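Local coordinates for phosphatidylserine synthase (Haemophilus influenzae, PDB 3HSI), which is a member of the phospholipase D superfamily of alpha/beta proteins, at residues Lys50-Val55 with Gly145-Asp150; Leu83-Leu88 with Pro124-Gly129. One frame throughout, in Å; residues are numbered along the deposited sequence. Where two conformers were deposited one is given.

Both contacts belong to one mixed beta sheet, and their centres lie about 11 Å apart. Strands 52-56 and 84-90 are parallel neighbours; interaction 1 adds strand 146-148 antiparallel to the first, and interaction 2 adds strand 127-130 parallel to the second, giving the order 146-148, 52-56, 84-90, 127-130. Backbone bonding joins the pairs, with Leu-88 N 2.7 Å from Val-55 O, and on one face Tyr-54 OH lies 2.6 Å from Asp-84 OD2 in a probable hydrogen bond. Residues 145-150 fall within the phospholipase D active-site motif of the sequence, whereas interaction 2 builds the sheet on the other side of strand 52-56.

Interaction 1: residues Lys50-Val55 with Gly145-Asp150; sequences KKRIYV and GFVFDD
Asp-149 turns its carboxylate back onto the start of strand 52-55 and takes up three consecutive backbone N-H groups. Asp-149 OD2 accepts from Lys-50 N (2.8 Å) through its syn lone pair, while OD1 of the same carboxylate serves two donors: Lys-51 N, at 2.8 Å on the syn side but 32° out of the carboxylate plane, and Arg-52 N, at 2.9 Å and nearly in line with the C-O bond. With CG beside its own backbone N (chi1 -67°), the side chain curls back to these amides, and three bonds fix its rotation. The backbone of Asp-149, at positive phi, is held as well. Its N donates to Arg-52 O, and Asp-149 O is taken side-on by the Arg-52 guanidinium, from NE at 2.7 Å and NH2 at 2.8 Å. That oxygen lies in the guanidinium plane, yet both nitrogens reach it from one face of its carbonyl. Arg-52 NH2 also forms a longer salt bridge with Asp-150 OD1 (3.4 Å), the two flat groups 77° apart, and a second one with Asp-185 on helix 181-195.

These bonds sit where strand 146-148 turns into strand 151-155, an antiparallel hairpin within the phospholipase D active-site motif. Strands 52-55 and 146-148 run antiparallel, with Tyr-54 and Val-147 the hydrogen-bonded pair: each N-H meets the other's carbonyl, the shorter bond being Val-147 N to Tyr-54 O at 2.6 Å. Ile-53 faces Phe-148 and Val-55 faces Phe-146 as non-hydrogen-bonded pairs on the opposite face from Tyr-54. There Ile-53 CG1 and CG2 touch the CD2-CE2 side of the Phe-148 ring, Val-55 CG1 packs 3.6 Å from Phe-146 CE1, and helix 35-48 covers both phenylalanines. Besides Asp-84, Tyr-54 OH bonds to Asn-192 of helix 181-195.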
ATOM      1  N   LYS C  50      -6.034  24.752  32.990  1.00 26.11           N
ATOM      2  CA  LYS C  50      -6.759  24.390  34.187  1.00 26.67           C
ATOM      3  C   LYS C  50      -7.621  23.121  34.068  1.00 26.21           C
ATOM      4  O   LYS C  50      -7.862  22.470  35.064  1.00 26.12           O
ATOM      5  CB  LYS C  50      -7.645  25.556  34.634  1.00 27.32           C
ATOM      6  CG  LYS C  50      -6.928  26.580  35.489  1.00 30.72           C
ATOM      7  CD  LYS C  50      -6.727  27.831  34.698  1.00 36.39           C
ATOM      8  CE  LYS C  50      -5.840  28.842  35.435  1.00 39.79           C
ATOM      9  NZ  LYS C  50      -5.532  29.950  34.468  1.00 41.20           N
ATOM     10  N   LYS C  51      -8.077  22.778  32.868  1.00 25.59           N
ATOM     11  CA  LYS C  51      -8.988  21.650  32.678  1.00 25.87           C
ATOM     12  C   LYS C  51      -8.393  20.499  31.880  1.00 25.31           C
ATOM     13  O   LYS C  51      -8.488  19.348  32.280  1.00 25.41           O
ATOM     14  CB  LYS C  51     -10.285  22.149  32.022  1.00 26.19           C
ATOM     15  CG  LYS C  51     -11.071  23.107  32.962  1.00 30.37           C
ATOM     16  CD  LYS C  51     -11.824  24.184  32.191  1.00 36.03           C
ATOM     17  CE  LYS C  51     -12.871  24.855  33.092  1.00 38.99           C
ATOM     18  NZ  LYS C  51     -14.024  25.423  32.302  1.00 42.95           N
ATOM     19  N   ARG C  52      -7.770  20.795  30.751  1.00 24.47           N
ATOM     20  CA  ARG C  52      -7.306  19.714  29.869  1.00 24.50           C
ATOM     21  C   ARG C  52      -6.160  20.130  28.963  1.00 24.37           C
ATOM     22  O   ARG C  52      -6.002  21.333  28.649  1.00 24.21           O
ATOM     23  CB  ARG C  52      -8.454  19.216  28.990  1.00 23.99           C
ATOM     24  CG  ARG C  52      -8.890  20.264  27.937  1.00 23.53           C
ATOM     25  CD  ARG C  52     -10.262  19.961  27.388  1.00 20.40           C
ATOM     26  NE  ARG C  52     -10.708  21.080  26.568  1.00 23.77           N
ATOM     27  CZ  ARG C  52     -11.874  21.147  25.932  1.00 23.82           C
ATOM     28  NH1 ARG C  52     -12.755  20.145  26.004  1.00 20.54           N
ATOM     29  NH2 ARG C  52     -12.148  22.225  25.220  1.00 23.68           N
ATOM     30  N   ILE C  53      -5.398  19.115  28.543  1.00 23.78           N
ATOM     31  CA  ILE C  53      -4.338  19.247  27.576  1.00 23.87           C
ATOM     32  C   ILE C  53      -4.352  18.003  26.706  1.00 24.38           C
ATOM     33  O   ILE C  53      -4.034  16.904  27.182  1.00 25.68           O
ATOM     34  CB  ILE C  53      -2.942  19.408  28.235  1.00 23.79           C
ATOM     35  CG1 ILE C  53      -2.850  20.745  29.012  1.00 23.32           C
ATOM     36  CG2 ILE C  53      -1.830  19.314  27.165  1.00 22.59           C
ATOM     37  CD1 ILE C  53      -1.627  20.875  29.940  1.00 23.57           C
ATOM     38  N   TYR C  54      -4.763  18.188  25.458  1.00 23.54           N
ATOM     39  CA  TYR C  54      -4.733  17.152  24.430  1.00 24.26           C
ATOM     40  C   TYR C  54      -3.733  17.537  23.358  1.00 24.45           C
ATOM     41  O   TYR C  54      -3.686  18.705  22.920  1.00 25.41           O
ATOM     42  CB  TYR C  54      -6.122  16.951  23.788  1.00 23.39           C
ATOM     43  CG  TYR C  54      -7.134  16.197  24.670  1.00 23.82           C
ATOM     44  CD1 TYR C  54      -7.629  14.933  24.282  1.00 24.21           C
ATOM     45  CD2 TYR C  54      -7.571  16.732  25.881  1.00 23.47           C
ATOM     46  CE1 TYR C  54      -8.545  14.234  25.076  1.00 25.15           C
ATOM     47  CE2 TYR C  54      -8.488  16.042  26.691  1.00 25.51           C
ATOM     48  CZ  TYR C  54      -8.971  14.796  26.279  1.00 25.04           C
ATOM     49  OH  TYR C  54      -9.878  14.129  27.065  1.00 25.60           O
ATOM     50  N   VAL C  55      -2.959  16.553  22.938  1.00 24.15           N
ATOM     51  CA  VAL C  55      -1.922  16.690  21.939  1.00 24.27           C
ATOM     52  C   VAL C  55      -2.006  15.446  21.055  1.00 24.48           C
ATOM     53  O   VAL C  55      -2.074  14.333  21.587  1.00 24.86           O
ATOM     54  CB  VAL C  55      -0.531  16.731  22.609  1.00 24.14           C
ATOM     55  CG1 VAL C  55       0.579  16.546  21.589  1.00 24.97           C
ATOM     56  CG2 VAL C  55      -0.323  18.045  23.373  1.00 24.65           C
ATOM     57  N   GLY C 145      -2.812  19.069  16.152  1.00 23.95           N
ATOM     58  CA  GLY C 145      -3.652  19.862  17.036  1.00 22.92           C
ATOM     59  C   GLY C 145      -3.238  19.636  18.468  1.00 23.56           C
ATOM     60  O   GLY C 145      -2.991  18.502  18.871  1.00 23.27           O
ATOM     61  N   PHE C 146      -3.131  20.736  19.215  1.00 23.29           N
ATOM     62  CA  PHE C 146      -2.951  20.731  20.638  1.00 23.03           C
ATOM     63  C   PHE C 146      -4.122  21.529  21.183  1.00 22.99           C
ATOM     64  O   PHE C 146      -4.425  22.610  20.703  1.00 22.44           O
ATOM     65  CB  PHE C 146      -1.679  21.484  21.051  1.00 23.89           C
ATOM     66  CG  PHE C 146      -0.416  20.987  20.423  1.00 24.46           C
ATOM     67  CD1 PHE C 146      -0.344  19.747  19.800  1.00 26.64           C
ATOM     68  CD2 PHE C 146       0.728  21.764  20.490  1.00 27.45           C
ATOM     69  CE1 PHE C 146       0.843  19.293  19.230  1.00 27.70           C
ATOM     70  CE2 PHE C 146       1.925  21.321  19.944  1.00 29.17           C
ATOM     71  CZ  PHE C 146       1.984  20.065  19.310  1.00 28.63           C
ATOM     72  N   VAL C 147      -4.787  21.005  22.201  1.00 22.98           N
ATOM     73  CA  VAL C 147      -5.864  21.728  22.809  1.00 21.90           C
ATOM     74  C   VAL C 147      -5.494  21.945  24.254  1.00 22.53           C
ATOM     75  O   VAL C 147      -5.194  20.992  24.963  1.00 21.83           O
ATOM     76  CB  VAL C 147      -7.198  20.959  22.693  1.00 22.40           C
ATOM     77  CG1 VAL C 147      -8.338  21.686  23.467  1.00 21.24           C
ATOM     78  CG2 VAL C 147      -7.559  20.704  21.212  1.00 22.08           C
ATOM     79  N   PHE C 148      -5.500  23.210  24.673  1.00 23.19           N
ATOM     80  CA  PHE C 148      -5.275  23.576  26.070  1.00 24.10           C
ATOM     81  C   PHE C 148      -6.526  24.278  26.488  1.00 24.42           C
ATOM     82  O   PHE C 148      -6.796  25.393  26.032  1.00 25.57           O
ATOM     83  CB  PHE C 148      -4.074  24.523  26.218  1.00 24.02           C
ATOM     84  CG  PHE C 148      -2.817  24.016  25.549  1.00 24.09           C
ATOM     85  CD1 PHE C 148      -2.551  24.318  24.221  1.00 24.37           C
ATOM     86  CD2 PHE C 148      -1.896  23.247  26.252  1.00 23.94           C
ATOM     87  CE1 PHE C 148      -1.405  23.866  23.616  1.00 24.23           C
ATOM     88  CE2 PHE C 148      -0.734  22.792  25.648  1.00 22.20           C
ATOM     89  CZ  PHE C 148      -0.488  23.082  24.335  1.00 21.77           C
ATOM     90  N   ASP C 149      -7.291  23.638  27.362  1.00 24.45           N
ATOM     91  CA  ASP C 149      -8.583  24.158  27.753  1.00 24.75           C
ATOM     92  C   ASP C 149      -9.389  24.461  26.503  1.00 24.59           C
ATOM     93  O   ASP C 149      -9.721  23.507  25.786  1.00 24.57           O
ATOM     94  CB  ASP C 149      -8.439  25.334  28.734  1.00 24.82           C
ATOM     95  CG  ASP C 149      -7.873  24.885  30.071  1.00 25.62           C
ATOM     96  OD1 ASP C 149      -7.612  23.671  30.221  1.00 25.31           O
ATOM     97  OD2 ASP C 149      -7.682  25.735  30.969  1.00 27.25           O
ATOM     98  N   ASP C 150      -9.663  25.746  26.234  1.00 24.62           N
ATOM     99  CA  ASP C 150     -10.449  26.200  25.081  1.00 25.21           C
ATOM    100  C   ASP C 150      -9.589  26.826  23.947  1.00 25.25           C
ATOM    101  O   ASP C 150     -10.124  27.521  23.062  1.00 24.83           O
ATOM    102  CB  ASP C 150     -11.504  27.220  25.523  1.00 26.39           C
ATOM    103  CG  ASP C 150     -12.648  26.603  26.327  1.00 29.17           C
ATOM    104  OD1 ASP C 150     -12.939  25.385  26.188  1.00 32.15           O
ATOM    105  OD2 ASP C 150     -13.285  27.365  27.102  1.00 32.10           O
TER

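Interaction 2: residues Leu83-Leu88 with Pro124-Gly129; sequences LDVKVL and PNMFFG
Strands 84-88 and 127-129 run parallel with a 32° angle between their axes, tied by hydrogen bonds from Val-87 N to Met-126 O (2.7 Å) and from Phe-128 N to Val-87 O (2.8 Å). Both polar backbone groups of Val-87 are thus used. Just before the bridge the chains separate, and a water fills in, donating to Val-85 O at 2.8 Å and to Asn-125 O at 3.0 Å. Beside it, in the conformer given, the end of selenomethionine Met-126 lies across Val-85, with Met-126 CE 3.8 Å from Val-85 CB. Val-87 and Phe-127 point the same way and lie side by side; CG1 of the valine, anti to its own N (chi1 179°), comes within 3.6 Å of Phe-127 CE1. The ring is further held by stacking on Tyr-111 and by an edge-to-face contact with Trp-60. On the other face of the sheet, Lys-86 brushes the Phe-128 ring with CD, 4.0 Å from CE2, then bends so that NZ reaches the syn lone pair of Asp-84 OD1 in a 2.8 Å salt bridge within its own strand. Helix 64-79 covers the Val-85, Met-126 and Phe-127 side, and Leu-88 leans on helix 181-195. Parallel neighbours linked through intervening helix 107-118, in a sheet with helices on both faces, are characteristic of the alpha/beta sandwich of phospholipase D-like domains.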
ATOM      1  N   LEU C  83      -6.318  17.569  36.208  1.00 28.31           N
ATOM      2  CA  LEU C  83      -6.070  17.961  34.837  1.00 27.51           C
ATOM      3  C   LEU C  83      -6.168  16.730  33.923  1.00 27.16           C
ATOM      4  O   LEU C  83      -5.509  15.718  34.130  1.00 27.39           O
ATOM      5  CB  LEU C  83      -4.704  18.631  34.714  1.00 27.83           C
ATOM      6  CG  LEU C  83      -4.376  19.401  33.417  1.00 28.69           C
ATOM      7  CD1 LEU C  83      -5.124  20.727  33.307  1.00 25.80           C
ATOM      8  CD2 LEU C  83      -2.884  19.661  33.406  1.00 30.91           C
ATOM      9  N   ASP C  84      -7.019  16.819  32.920  1.00 26.39           N
ATOM     10  CA  ASP C  84      -7.175  15.741  31.955  1.00 26.71           C
ATOM     11  C   ASP C  84      -6.082  15.917  30.887  1.00 25.89           C
ATOM     12  O   ASP C  84      -6.218  16.778  30.031  1.00 25.72           O
ATOM     13  CB  ASP C  84      -8.592  15.828  31.362  1.00 26.72           C
ATOM     14  CG  ASP C  84      -8.874  14.766  30.308  1.00 29.42           C
ATOM     15  OD1 ASP C  84      -8.132  13.749  30.226  1.00 31.03           O
ATOM     16  OD2 ASP C  84      -9.852  14.971  29.553  1.00 29.78           O
ATOM     17  N   VAL C  85      -4.983  15.156  30.976  1.00 25.27           N
ATOM     18  CA  VAL C  85      -3.874  15.235  29.987  1.00 25.06           C
ATOM     19  C   VAL C  85      -3.814  13.967  29.127  1.00 25.37           C
ATOM     20  O   VAL C  85      -3.661  12.873  29.665  1.00 26.02           O
ATOM     21  CB  VAL C  85      -2.462  15.450  30.638  1.00 24.53           C
ATOM     22  CG1 VAL C  85      -1.383  15.655  29.551  1.00 25.97           C
ATOM     23  CG2 VAL C  85      -2.453  16.609  31.551  1.00 23.37           C
ATOM     24  N   LYS C  86      -3.898  14.117  27.802  1.00 24.87           N
ATOM     25  CA  LYS C  86      -3.784  12.977  26.880  1.00 24.92           C
ATOM     26  C   LYS C  86      -2.878  13.368  25.748  1.00 24.25           C
ATOM     27  O   LYS C  86      -3.081  14.409  25.140  1.00 24.82           O
ATOM     28  CB  LYS C  86      -5.155  12.530  26.339  1.00 24.46           C
ATOM     29  CG  LYS C  86      -6.130  12.183  27.465  1.00 24.91           C
ATOM     30  CD  LYS C  86      -6.809  10.844  27.290  1.00 28.34           C
ATOM     31  CE  LYS C  86      -7.588  10.462  28.543  1.00 28.91           C
ATOM     32  NZ  LYS C  86      -8.737  11.397  28.766  1.00 30.20           N
ATOM     33  N   VAL C  87      -1.841  12.574  25.521  1.00 23.70           N
ATOM     34  CA  VAL C  87      -0.900  12.829  24.426  1.00 23.16           C
ATOM     35  C   VAL C  87      -0.954  11.612  23.519  1.00 23.75           C
ATOM     36  O   VAL C  87      -0.622  10.485  23.942  1.00 23.95           O
ATOM     37  CB  VAL C  87       0.564  13.106  24.945  1.00 22.84           C
ATOM     38  CG1 VAL C  87       1.531  13.341  23.795  1.00 18.59           C
ATOM     39  CG2 VAL C  87       0.566  14.335  25.929  1.00 21.32           C
ATOM     40  N   LEU C  88      -1.395  11.825  22.280  1.00 24.18           N
ATOM     41  CA  LEU C  88      -1.445  10.717  21.298  1.00 24.23           C
ATOM     42  C   LEU C  88      -0.322  10.881  20.267  1.00 23.93           C
ATOM     43  O   LEU C  88      -0.211  11.925  19.636  1.00 24.29           O
ATOM     44  CB  LEU C  88      -2.820  10.633  20.611  1.00 23.83           C
ATOM     45  CG  LEU C  88      -4.030  10.083  21.379  1.00 25.03           C
ATOM     46  CD1 LEU C  88      -4.354  10.936  22.624  1.00 22.79           C
ATOM     47  CD2 LEU C  88      -5.284   9.947  20.485  1.00 23.56           C
ATOM     48  N   PRO C 124      -1.517   8.800  36.502  1.00 38.22           N
ATOM     49  CA  PRO C 124      -2.297   8.284  35.394  1.00 37.40           C
ATOM     50  C   PRO C 124      -1.436   8.026  34.139  1.00 35.85           C
ATOM     51  O   PRO C 124      -0.270   8.421  34.081  1.00 35.84           O
ATOM     52  CB  PRO C 124      -3.275   9.425  35.135  1.00 37.63           C
ATOM     53  CG  PRO C 124      -2.444  10.633  35.362  1.00 38.18           C
ATOM     54  CD  PRO C 124      -1.549  10.275  36.539  1.00 38.77           C
ATOM     55  N   ASN C 125      -2.012   7.347  33.157  1.00 34.22           N
ATOM     56  CA  ASN C 125      -1.403   7.240  31.832  1.00 32.35           C
ATOM     57  C   ASN C 125      -1.652   8.548  31.097  1.00 31.05           C
ATOM     58  O   ASN C 125      -2.770   9.063  31.132  1.00 31.47           O
ATOM     59  CB  ASN C 125      -2.065   6.109  31.039  1.00 32.45           C
ATOM     60  CG  ASN C 125      -1.868   4.739  31.675  1.00 32.84           C
ATOM     61  OD1 ASN C 125      -0.773   4.388  32.088  1.00 32.76           O
ATOM     62  ND2 ASN C 125      -2.920   3.945  31.697  1.00 33.43           N
HETATM   63  N   MSE C 126      -0.613   9.076  30.450  0.50 29.62           N
HETATM   64  CA  MSE C 126      -0.703  10.322  29.685  0.50 28.24           C
HETATM   65  C   MSE C 126      -0.284  10.169  28.217  0.50 27.48           C
HETATM   66  O   MSE C 126      -0.762  10.915  27.358  0.50 27.60           O
HETATM   67  CB  MSE C 126       0.118  11.425  30.359  0.50 28.09           C
HETATM   68  CG  MSE C 126      -0.377  11.738  31.757  0.50 27.50           C
HETATM   69 SE   MSE C 126       0.318  13.376  32.514  0.30 26.29          SE
HETATM   70  CE  MSE C 126      -1.159  13.674  33.697  0.50 28.52           C
ATOM     71  N   PHE C 127       0.594   9.208  27.941  1.00 26.46           N
ATOM     72  CA  PHE C 127       1.090   8.956  26.593  1.00 25.42           C
ATOM     73  C   PHE C 127       0.477   7.718  25.987  1.00 25.06           C
ATOM     74  O   PHE C 127       0.614   6.610  26.518  1.00 24.66           O
ATOM     75  CB  PHE C 127       2.615   8.799  26.588  1.00 25.96           C
ATOM     76  CG  PHE C 127       3.343  10.086  26.732  1.00 26.45           C
ATOM     77  CD1 PHE C 127       3.613  10.864  25.624  1.00 26.53           C
ATOM     78  CD2 PHE C 127       3.739  10.529  27.984  1.00 27.85           C
ATOM     79  CE1 PHE C 127       4.269  12.068  25.753  1.00 28.48           C
ATOM     80  CE2 PHE C 127       4.404  11.723  28.122  1.00 30.74           C
ATOM     81  CZ  PHE C 127       4.656  12.506  27.003  1.00 28.26           C
ATOM     82  N   PHE C 128      -0.181   7.916  24.850  1.00 24.83           N
ATOM     83  CA  PHE C 128      -0.861   6.850  24.156  1.00 23.74           C
ATOM     84  C   PHE C 128      -0.360   6.707  22.727  1.00 22.97           C
ATOM     85  O   PHE C 128      -0.211   7.694  22.026  1.00 23.37           O
ATOM     86  CB  PHE C 128      -2.370   7.106  24.180  1.00 23.71           C
ATOM     87  CG  PHE C 128      -2.937   7.245  25.572  1.00 24.41           C
ATOM     88  CD1 PHE C 128      -3.413   6.131  26.260  1.00 21.94           C
ATOM     89  CD2 PHE C 128      -2.959   8.501  26.215  1.00 24.15           C
ATOM     90  CE1 PHE C 128      -3.922   6.272  27.546  1.00 20.70           C
ATOM     91  CE2 PHE C 128      -3.467   8.629  27.511  1.00 22.27           C
ATOM     92  CZ  PHE C 128      -3.959   7.523  28.156  1.00 20.57           C
ATOM     93  N   GLY C 129      -0.125   5.468  22.305  1.00 22.21           N
ATOM     94  CA  GLY C 129       0.356   5.168  20.952  1.00 21.69           C
ATOM     95  C   GLY C 129      -0.788   4.744  20.036  1.00 21.29           C
ATOM     96  O   GLY C 129      -1.543   3.820  20.353  1.00 19.44           O
TER
HETATM   97  O   HOH W   1      -3.632  11.751  32.189  1.00 38.02           O